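Long-range contacts in (R)-specific secondary-alkylsulfatase (Pseudomonas sp., PDB 4AXH), which hydrolyses (R)-secondary-alkyl sulfates with strict inversion of configuration, giving (S)-secondary alcohols and sulfate, using a two-zinc active site of the metallo-beta-lactamase type: residues A254-N259 and P533-R538; S233-P238 and F250-T255; D569-W574 and K602-V607. All coordinates share one frame; numbering follows the deposited sequence.

Interaction 1 (A254-N259 and P533-R538); sequences ATNATN and PTYDSR
Ser537 meets Asn256 where the two loops come closest, with their CA atoms 4.4 Å apart. Its OG, swung anti to its own backbone N (chi1 179°), faces Ala257 N at 3.3 Å; the bond is nearly straight, at 171°, but long enough to count as weak. Beside it Tyr535 points at the other loop and ends in a firmer bond, OH to Thr255 OG1 at 2.7 Å, for which either hydroxyl could be the donor. The Asn256 amide stands at the edge of the Tyr535 ring, the two planes 81° apart, with OD1 3.2 Å from CE1.

This close-fitting centre gives way to looser ends. Pro533 and Thr534 run on past the loop without touching it, and Asp536, exposed, sends its CB away from the other loop. At the other end Arg538 is solvent-exposed: its bent chain brings CD to 3.2 Å from Asn259 OD1, which sits at the guanidinium edge, while Asn259 ND2 is bonded to Thr151 O. Arg538 also comes within about 4 Å, side chain to side chain, of the sulfate-binding Arg323. The arrangement is loop-on-loop packing at the border of the metallo-beta-lactamase active site.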
loop_
_atom_site.group_PDB
_atom_site.type_symbol
_atom_site.label_atom_id
_atom_site.label_comp_id
_atom_site.label_asym_id
_atom_site.label_seq_id
_atom_site.Cartn_x
_atom_site.Cartn_y
_atom_site.Cartn_z
ATOM N N ALA A 254 -26.189 8.664 2.754
ATOM C CA ALA A 254 -27.606 8.320 2.759
ATOM C C ALA A 254 -27.872 7.352 3.910
ATOM O O ALA A 254 -27.063 6.461 4.202
ATOM C CB ALA A 254 -28.010 7.714 1.427
ATOM N N THR A 255 -28.992 7.580 4.591
ATOM C CA THR A 255 -29.416 6.811 5.747
ATOM C C THR A 255 -30.643 5.926 5.479
ATOM O O THR A 255 -31.500 6.291 4.680
ATOM C CB THR A 255 -29.541 7.752 6.969
ATOM O OG1 THR A 255 -29.851 6.978 8.106
ATOM C CG2 THR A 255 -30.599 8.844 6.795
ATOM N N ASN A 256 -30.720 4.763 6.152
ATOM C CA ASN A 256 -31.845 3.819 6.114
ATOM C C ASN A 256 -32.311 3.463 4.679
ATOM O O ASN A 256 -33.516 3.326 4.414
ATOM C CB ASN A 256 -33.017 4.380 6.962
ATOM C CG ASN A 256 -32.648 4.755 8.374
ATOM O OD1 ASN A 256 -32.322 3.893 9.189
ATOM N ND2 ASN A 256 -32.700 6.056 8.694
ATOM N N ALA A 257 -31.359 3.277 3.761
ATOM C CA ALA A 257 -31.737 3.031 2.377
ATOM C C ALA A 257 -31.293 1.705 1.757
ATOM O O ALA A 257 -30.627 0.887 2.409
ATOM C CB ALA A 257 -31.318 4.202 1.531
ATOM N N THR A 258 -31.686 1.479 0.495
ATOM C CA THR A 258 -31.379 0.224 -0.175
ATOM C C THR A 258 -30.302 0.388 -1.265
ATOM O O THR A 258 -30.452 1.239 -2.148
ATOM C CB THR A 258 -32.684 -0.392 -0.694
ATOM O OG1 THR A 258 -33.220 0.486 -1.678
ATOM C CG2 THR A 258 -33.737 -0.552 0.397
ATOM N N ASN A 259 -29.226 -0.437 -1.198
ATOM C CA ASN A 259 -28.148 -0.455 -2.184
ATOM C C ASN A 259 -28.321 -1.669 -3.114
ATOM O O ASN A 259 -28.523 -2.813 -2.672
ATOM C CB ASN A 259 -26.771 -0.458 -1.520
ATOM C CG ASN A 259 -26.583 0.604 -0.466
ATOM O OD1 ASN A 259 -26.288 0.317 0.707
ATOM N ND2 ASN A 259 -26.799 1.858 -0.845
ATOM N N PRO A 533 -23.822 3.923 19.914
ATOM C CA PRO A 533 -25.275 3.603 19.989
ATOM C C PRO A 533 -25.761 2.254 19.400
ATOM O O PRO A 533 -25.330 1.212 19.897
ATOM C CB PRO A 533 -25.937 4.808 19.315
ATOM C CG PRO A 533 -24.932 5.278 18.345
ATOM C CD PRO A 533 -23.552 4.880 18.818
ATOM N N THR A 534 -26.713 2.266 18.406
ATOM C CA THR A 534 -27.300 1.086 17.747
ATOM C C THR A 534 -27.929 1.512 16.398
ATOM O O THR A 534 -28.949 2.218 16.407
ATOM C CB THR A 534 -28.381 0.409 18.669
ATOM O OG1 THR A 534 -27.948 0.337 20.030
ATOM C CG2 THR A 534 -28.798 -0.980 18.181
ATOM N N TYR A 535 -27.344 1.063 15.237
ATOM C CA TYR A 535 -27.832 1.338 13.841
ATOM C C TYR A 535 -27.050 0.616 12.695
ATOM O O TYR A 535 -25.941 0.137 12.924
ATOM C CB TYR A 535 -27.937 2.866 13.610
ATOM C CG TYR A 535 -28.026 3.359 12.179
ATOM C CD1 TYR A 535 -29.250 3.424 11.517
ATOM C CD2 TYR A 535 -26.898 3.837 11.516
ATOM C CE1 TYR A 535 -29.337 3.894 10.205
ATOM C CE2 TYR A 535 -26.972 4.302 10.207
ATOM C CZ TYR A 535 -28.194 4.337 9.560
ATOM O OH TYR A 535 -28.264 4.816 8.278
ATOM N N ASP A 536 -27.667 0.543 11.465
ATOM C CA ASP A 536 -27.151 0.009 10.174
ATOM C C ASP A 536 -28.060 0.345 8.937
ATOM O O ASP A 536 -29.249 0.027 8.958
ATOM C CB ASP A 536 -26.691 -1.477 10.268
ATOM C CG ASP A 536 -27.267 -2.490 9.294
ATOM O OD1 ASP A 536 -28.500 -2.699 9.322
ATOM O OD2 ASP A 536 -26.473 -3.190 8.621
ATOM N N SER A 537 -27.494 1.014 7.896
ATOM C CA SER A 537 -28.160 1.405 6.626
ATOM C C SER A 537 -27.971 0.334 5.528
ATOM O O SER A 537 -28.823 0.200 4.636
ATOM C CB SER A 537 -27.613 2.734 6.106
ATOM O OG SER A 537 -28.212 3.137 4.882
ATOM N N ARG A 538 -26.836 -0.405 5.591
ATOM C CA ARG A 538 -26.476 -1.489 4.670
ATOM C C ARG A 538 -27.289 -2.777 4.981
ATOM O O ARG A 538 -27.072 -3.821 4.350
ATOM C CB ARG A 538 -24.945 -1.737 4.686
ATOM C CG ARG A 538 -24.320 -2.026 3.316
ATOM C CD ARG A 538 -23.905 -0.768 2.566
ATOM N NE ARG A 538 -22.488 -0.446 2.751
ATOM C CZ ARG A 538 -21.903 0.662 2.303
ATOM N NH1 ARG A 538 -22.610 1.580 1.653
ATOM N NH2 ARG A 538 -20.605 0.860 2.502
#

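Interaction 2 (S233-P238 and F250-T255); sequences SGVMVP and FKTTAT
Ser233 OG is hydrogen-bonded back to Gly229 O, within its own helix, and from there faces Thr253, whose OG1 is 3.6 Å away and CG2 3.9 Å. The torsion explains the placement: with chi1 at -54°, OG lies beside the backbone N and turns back along the helix. Since OG bonds within the helix and its separation from Thr253 OG1 is long, the approach to Thr253 reads as packing.

Val235 supplies the apolar part. A single methyl, CG1, does the touching: it sits against both threonine hydroxyls, crossing the Thr253 side chain at about a right angle and lying 3.7 Å from Thr252 OG1. Thr252 OG1 is also 3.6 Å from Ser233 O, the last helical carbonyl, so this hydroxyl has both the valine methyl and the helix end as neighbours.

The backbone shows how Val235 gets there. Gly234 leaves the helix with positive phi (64°) and opens a type I turn, closed by Val237 N to Gly234 O at 3.0 Å. Further along, Val237 and Pro238 pack on helix 515-529. On the other segment, Thr252 packs on Tyr89.

Only 173 Å² is buried here, both sides summed. The arrangement is the glycine-marked end of helix 222-233, which carries the sulfate-binding Gln232, running into a type I beta turn and packed against the later part of the same loop in the metallo-beta-lactamase fold.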
loop_
_atom_site.group_PDB
_atom_site.type_symbol
_atom_site.label_atom_id
_atom_site.label_comp_id
_atom_site.label_asym_id
_atom_site.label_seq_id
_atom_site.Cartn_x
_atom_site.Cartn_y
_atom_site.Cartn_z
ATOM N N SER A 233 -18.159 9.656 7.950
ATOM C CA SER A 233 -19.523 10.119 7.630
ATOM C C SER A 233 -20.130 11.213 8.518
ATOM O O SER A 233 -20.962 12.033 8.031
ATOM C CB SER A 233 -20.485 8.931 7.682
ATOM O OG SER A 233 -20.048 7.865 6.859
ATOM N N GLY A 234 -19.854 11.065 9.833
ATOM C CA GLY A 234 -20.443 11.877 10.886
ATOM C C GLY A 234 -21.947 11.657 10.973
ATOM O O GLY A 234 -22.664 12.545 11.437
ATOM N N VAL A 235 -22.440 10.461 10.503
ATOM C CA VAL A 235 -23.866 10.055 10.463
ATOM C C VAL A 235 -24.553 10.076 11.822
ATOM O O VAL A 235 -25.728 10.461 11.894
ATOM C CB VAL A 235 -24.190 8.743 9.676
ATOM C CG1 VAL A 235 -24.415 9.022 8.166
ATOM C CG2 VAL A 235 -23.146 7.633 9.934
ATOM N N MET A 236 -23.824 9.660 12.892
ATOM C CA MET A 236 -24.299 9.672 14.280
ATOM C C MET A 236 -24.196 11.062 14.942
ATOM O O MET A 236 -24.779 11.286 15.995
ATOM C CB MET A 236 -23.608 8.589 15.096
ATOM C CG MET A 236 -24.409 7.284 15.202
ATOM S SD MET A 236 -25.353 6.653 13.750
ATOM C CE MET A 236 -27.034 7.394 14.096
ATOM N N VAL A 237 -23.521 12.010 14.278
ATOM C CA VAL A 237 -23.338 13.388 14.733
ATOM C C VAL A 237 -24.488 14.280 14.201
ATOM O O VAL A 237 -24.806 14.229 13.014
ATOM C CB VAL A 237 -21.929 13.930 14.342
ATOM C CG1 VAL A 237 -21.718 15.356 14.829
ATOM C CG2 VAL A 237 -20.815 13.012 14.866
ATOM N N PRO A 238 -25.115 15.117 15.060
ATOM C CA PRO A 238 -26.198 15.997 14.585
ATOM C C PRO A 238 -25.702 17.031 13.577
ATOM O O PRO A 238 -24.504 17.217 13.448
ATOM C CB PRO A 238 -26.659 16.708 15.874
ATOM C CG PRO A 238 -26.156 15.925 16.961
ATOM C CD PRO A 238 -24.899 15.297 16.510
ATOM N N PHE A 250 -19.929 16.121 -0.797
ATOM C CA PHE A 250 -21.384 16.022 -0.545
ATOM C C PHE A 250 -21.669 16.426 0.876
ATOM O O PHE A 250 -20.740 16.747 1.611
ATOM C CB PHE A 250 -21.936 14.607 -0.813
ATOM C CG PHE A 250 -21.050 13.482 -0.322
ATOM C CD1 PHE A 250 -21.126 13.042 0.995
ATOM C CD2 PHE A 250 -20.117 12.883 -1.173
ATOM C CE1 PHE A 250 -20.260 12.066 1.464
ATOM C CE2 PHE A 250 -19.264 11.893 -0.704
ATOM C CZ PHE A 250 -19.337 11.501 0.614
ATOM N N LYS A 251 -22.935 16.390 1.281
ATOM C CA LYS A 251 -23.332 16.772 2.638
ATOM C C LYS A 251 -23.024 15.682 3.666
ATOM O O LYS A 251 -22.366 15.967 4.657
ATOM C CB LYS A 251 -24.813 17.196 2.684
ATOM C CG LYS A 251 -25.247 18.344 1.742
ATOM C CD LYS A 251 -24.434 19.634 1.860
ATOM C CE LYS A 251 -24.647 20.428 3.127
ATOM N NZ LYS A 251 -23.404 21.124 3.543
ATOM N N THR A 252 -23.494 14.440 3.427
ATOM C CA THR A 252 -23.370 13.280 4.334
ATOM C C THR A 252 -23.755 12.032 3.545
ATOM O O THR A 252 -24.157 12.167 2.381
ATOM C CB THR A 252 -24.331 13.444 5.577
ATOM O OG1 THR A 252 -24.226 12.304 6.473
ATOM C CG2 THR A 252 -25.789 13.698 5.170
ATOM N N THR A 253 -23.672 10.839 4.176
ATOM C CA THR A 253 -24.110 9.598 3.538
ATOM C C THR A 253 -25.596 9.371 3.723
ATOM O O THR A 253 -26.196 9.811 4.713
ATOM C CB THR A 253 -23.282 8.347 3.961
ATOM O OG1 THR A 253 -23.283 8.185 5.388
ATOM C CG2 THR A 253 -21.851 8.354 3.392
ATOM N N ALA A 254 -26.189 8.664 2.754
ATOM C CA ALA A 254 -27.606 8.320 2.759
ATOM C C ALA A 254 -27.872 7.352 3.910
ATOM O O ALA A 254 -27.063 6.461 4.202
ATOM C CB ALA A 254 -28.010 7.714 1.427
ATOM N N THR A 255 -28.992 7.580 4.591
ATOM C CA THR A 255 -29.416 6.811 5.747
ATOM C C THR A 255 -30.643 5.926 5.479
ATOM O O THR A 255 -31.500 6.291 4.680
ATOM C CB THR A 255 -29.541 7.752 6.969
ATOM O OG1 THR A 255 -29.851 6.978 8.106
ATOM C CG2 THR A 255 -30.599 8.844 6.795
#

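Interaction 3 (D569-W574 and K602-V607); sequences DMTLNW and KADVTV
Thr571 and Asp604 make the polar grip at the start of the pair. One carboxylate oxygen, Asp604 OD2, accepts twice from the same residue: Thr571 N lies 2.8 Å from OD2 and uses its anti lone pair, whereas Thr571 OG1, 3.0 Å from OD2, approaches from above the carboxylate plane. Both donors can converge because chi1 of Thr571 is 53°, which sets OG1 between the backbone N and the carbonyl carbon. Two donors on one oxygen would help to fix the rotation of the Asp604 side chain.

Backbone hydrogen bonds then take over. Thr571 O receives only weak ones, from Asp604 N and Val605 N. Farther along the ladder tightens: Asn573 N is 3.0 Å from Val605 O, and Val607 N is 2.8 Å from Asn573 O. Asn573 thus accepts from the residue two places after the one it donates to, as parallel strands require; the short axes run 4.5 Å apart at 25°. CA-H...O contacts from Leu572, Thr606 and Trp574 fill in between.

Side-chain packing differs on the two faces. On one, Val607 sits over the Trp574 indole in a CH-pi contact, CB 4.0 Å from the six-membered-ring centroid and 18° off its normal; Leu572 and Val605 share this face, which helix 640-646 packs against. On the other, Asn573 and Thr606 lie alongside each other, and Asn573 ND2 lies 3.4 Å from Ala603 CB. Asn573 OD1 accepts from Asn600 N, tying the strand to the loop before Ala603, and Thr606 OG1 bonds Asp636 on the next strand.

Here are the adjacent parallel strands of an otherwise antiparallel five-stranded sheet, backed by a helix, in the SCP2-related C-terminal domain of alkylsulfatases.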
loop_
_atom_site.group_PDB
_atom_site.type_symbol
_atom_site.label_atom_id
_atom_site.label_comp_id
_atom_site.label_asym_id
_atom_site.label_seq_id
_atom_site.Cartn_x
_atom_site.Cartn_y
_atom_site.Cartn_z
ATOM N N ASP A 569 -8.437 -30.550 11.780
ATOM C CA ASP A 569 -8.013 -30.695 10.390
ATOM C C ASP A 569 -8.955 -31.588 9.629
ATOM O O ASP A 569 -9.381 -32.613 10.152
ATOM C CB ASP A 569 -6.571 -31.214 10.302
ATOM C CG ASP A 569 -5.496 -30.294 10.887
ATOM O OD1 ASP A 569 -5.850 -29.343 11.626
ATOM O OD2 ASP A 569 -4.303 -30.526 10.608
ATOM N N MET A 570 -9.332 -31.156 8.423
ATOM C CA MET A 570 -10.297 -31.796 7.533
ATOM C C MET A 570 -10.240 -31.158 6.153
ATOM O O MET A 570 -9.673 -30.080 5.996
ATOM C CB MET A 570 -11.730 -31.633 8.090
ATOM C CG MET A 570 -12.115 -30.187 8.334
ATOM S SD MET A 570 -13.867 -29.894 8.632
ATOM C CE MET A 570 -13.870 -29.851 10.421
ATOM N N THR A 571 -10.876 -31.806 5.168
ATOM C CA THR A 571 -10.994 -31.350 3.784
ATOM C C THR A 571 -12.454 -31.454 3.401
ATOM O O THR A 571 -13.108 -32.438 3.741
ATOM C CB THR A 571 -10.123 -32.174 2.845
ATOM O OG1 THR A 571 -10.431 -33.553 3.034
ATOM C CG2 THR A 571 -8.634 -31.928 3.055
ATOM N N LEU A 572 -12.976 -30.434 2.722
ATOM C CA LEU A 572 -14.384 -30.377 2.349
ATOM C C LEU A 572 -14.539 -30.008 0.886
ATOM O O LEU A 572 -14.205 -28.887 0.504
ATOM C CB LEU A 572 -15.143 -29.341 3.225
ATOM C CG LEU A 572 -15.061 -29.444 4.774
ATOM C CD1 LEU A 572 -13.832 -28.704 5.325
ATOM C CD2 LEU A 572 -16.305 -28.852 5.421
ATOM N N ASN A 573 -15.044 -30.938 0.061
ATOM C CA ASN A 573 -15.363 -30.652 -1.335
ATOM C C ASN A 573 -16.750 -30.024 -1.353
ATOM O O ASN A 573 -17.609 -30.387 -0.546
ATOM C CB ASN A 573 -15.359 -31.910 -2.193
ATOM C CG ASN A 573 -13.986 -32.340 -2.629
ATOM O OD1 ASN A 573 -13.025 -31.558 -2.635
ATOM N ND2 ASN A 573 -13.871 -33.593 -3.040
ATOM N N TRP A 574 -16.945 -29.045 -2.235
ATOM C CA TRP A 574 -18.197 -28.324 -2.423
ATOM C C TRP A 574 -18.503 -28.358 -3.912
ATOM O O TRP A 574 -17.612 -28.094 -4.735
ATOM C CB TRP A 574 -18.062 -26.874 -1.928
ATOM C CG TRP A 574 -17.955 -26.730 -0.443
ATOM C CD1 TRP A 574 -16.857 -26.966 0.333
ATOM C CD2 TRP A 574 -18.981 -26.271 0.443
ATOM N NE1 TRP A 574 -17.153 -26.734 1.657
ATOM C CE2 TRP A 574 -18.441 -26.276 1.750
ATOM C CE3 TRP A 574 -20.304 -25.835 0.255
ATOM C CZ2 TRP A 574 -19.181 -25.878 2.867
ATOM C CZ3 TRP A 574 -21.041 -25.452 1.364
ATOM C CH2 TRP A 574 -20.483 -25.485 2.654
ATOM N N LYS A 602 -9.451 -37.480 -1.795
ATOM C CA LYS A 602 -9.581 -38.093 -0.477
ATOM C C LYS A 602 -10.269 -37.127 0.515
ATOM O O LYS A 602 -9.882 -37.053 1.681
ATOM C CB LYS A 602 -8.185 -38.557 0.006
ATOM C CG LYS A 602 -8.179 -39.744 0.970
ATOM C CD LYS A 602 -6.974 -39.706 1.939
ATOM C CE LYS A 602 -7.302 -39.112 3.302
ATOM N NZ LYS A 602 -6.138 -39.090 4.231
ATOM N N ALA A 603 -11.305 -36.399 0.057
ATOM C CA ALA A 603 -12.016 -35.446 0.915
ATOM C C ALA A 603 -12.902 -36.121 1.956
ATOM O O ALA A 603 -13.599 -37.092 1.642
ATOM C CB ALA A 603 -12.820 -34.459 0.085
ATOM N N ASP A 604 -12.860 -35.599 3.199
ATOM C CA ASP A 604 -13.623 -36.083 4.350
ATOM C C ASP A 604 -15.136 -35.983 4.127
ATOM O O ASP A 604 -15.872 -36.881 4.531
ATOM C CB ASP A 604 -13.221 -35.332 5.633
ATOM C CG ASP A 604 -11.762 -35.492 6.018
ATOM O OD1 ASP A 604 -11.389 -36.586 6.496
ATOM O OD2 ASP A 604 -10.991 -34.536 5.824
ATOM N N VAL A 605 -15.592 -34.885 3.498
ATOM C CA VAL A 605 -17.008 -34.602 3.224
ATOM C C VAL A 605 -17.133 -33.956 1.843
ATOM O O VAL A 605 -16.187 -33.311 1.390
ATOM C CB VAL A 605 -17.632 -33.685 4.312
ATOM C CG1 VAL A 605 -19.046 -34.091 4.658
ATOM C CG2 VAL A 605 -16.766 -33.586 5.545
ATOM N N THR A 606 -18.289 -34.140 1.173
ATOM C CA THR A 606 -18.613 -33.563 -0.138
ATOM C C THR A 606 -19.982 -32.909 -0.015
ATOM O O THR A 606 -20.920 -33.541 0.455
ATOM C CB THR A 606 -18.439 -34.593 -1.276
ATOM O OG1 THR A 606 -17.103 -35.113 -1.226
ATOM C CG2 THR A 606 -18.719 -34.005 -2.668
ATOM N N VAL A 607 -20.066 -31.617 -0.328
ATOM C CA VAL A 607 -21.287 -30.826 -0.155
ATOM C C VAL A 607 -21.911 -30.398 -1.489
ATOM O O VAL A 607 -21.454 -29.436 -2.110
ATOM C CB VAL A 607 -21.066 -29.616 0.807
ATOM C CG1 VAL A 607 -22.388 -29.122 1.377
ATOM C CG2 VAL A 607 -20.085 -29.945 1.939
#

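Overall arrangement
Interaction 2 comes first along the chain, and its second segment runs into interaction 1, the two sharing Ala254 and Thr255; interaction 3 lies apart. Centres of interactions 1 and 2 are 11 Å apart, and they touch where Met236 packs on Pro533 and Tyr535. The long loop between helix 222-233 and strand 266-268 folds on itself in interaction 2 and meets the loop after helix 515-529 in interaction 1, both near sulfate-binding residues. Interaction 1 thus joins the metallo-beta-lactamase part to the chain leading into the C-terminal domain. Interaction 3 is internal to that domain's sheet, its centre about 38 Å from that of interaction 1 and 46 Å from that of interaction 2.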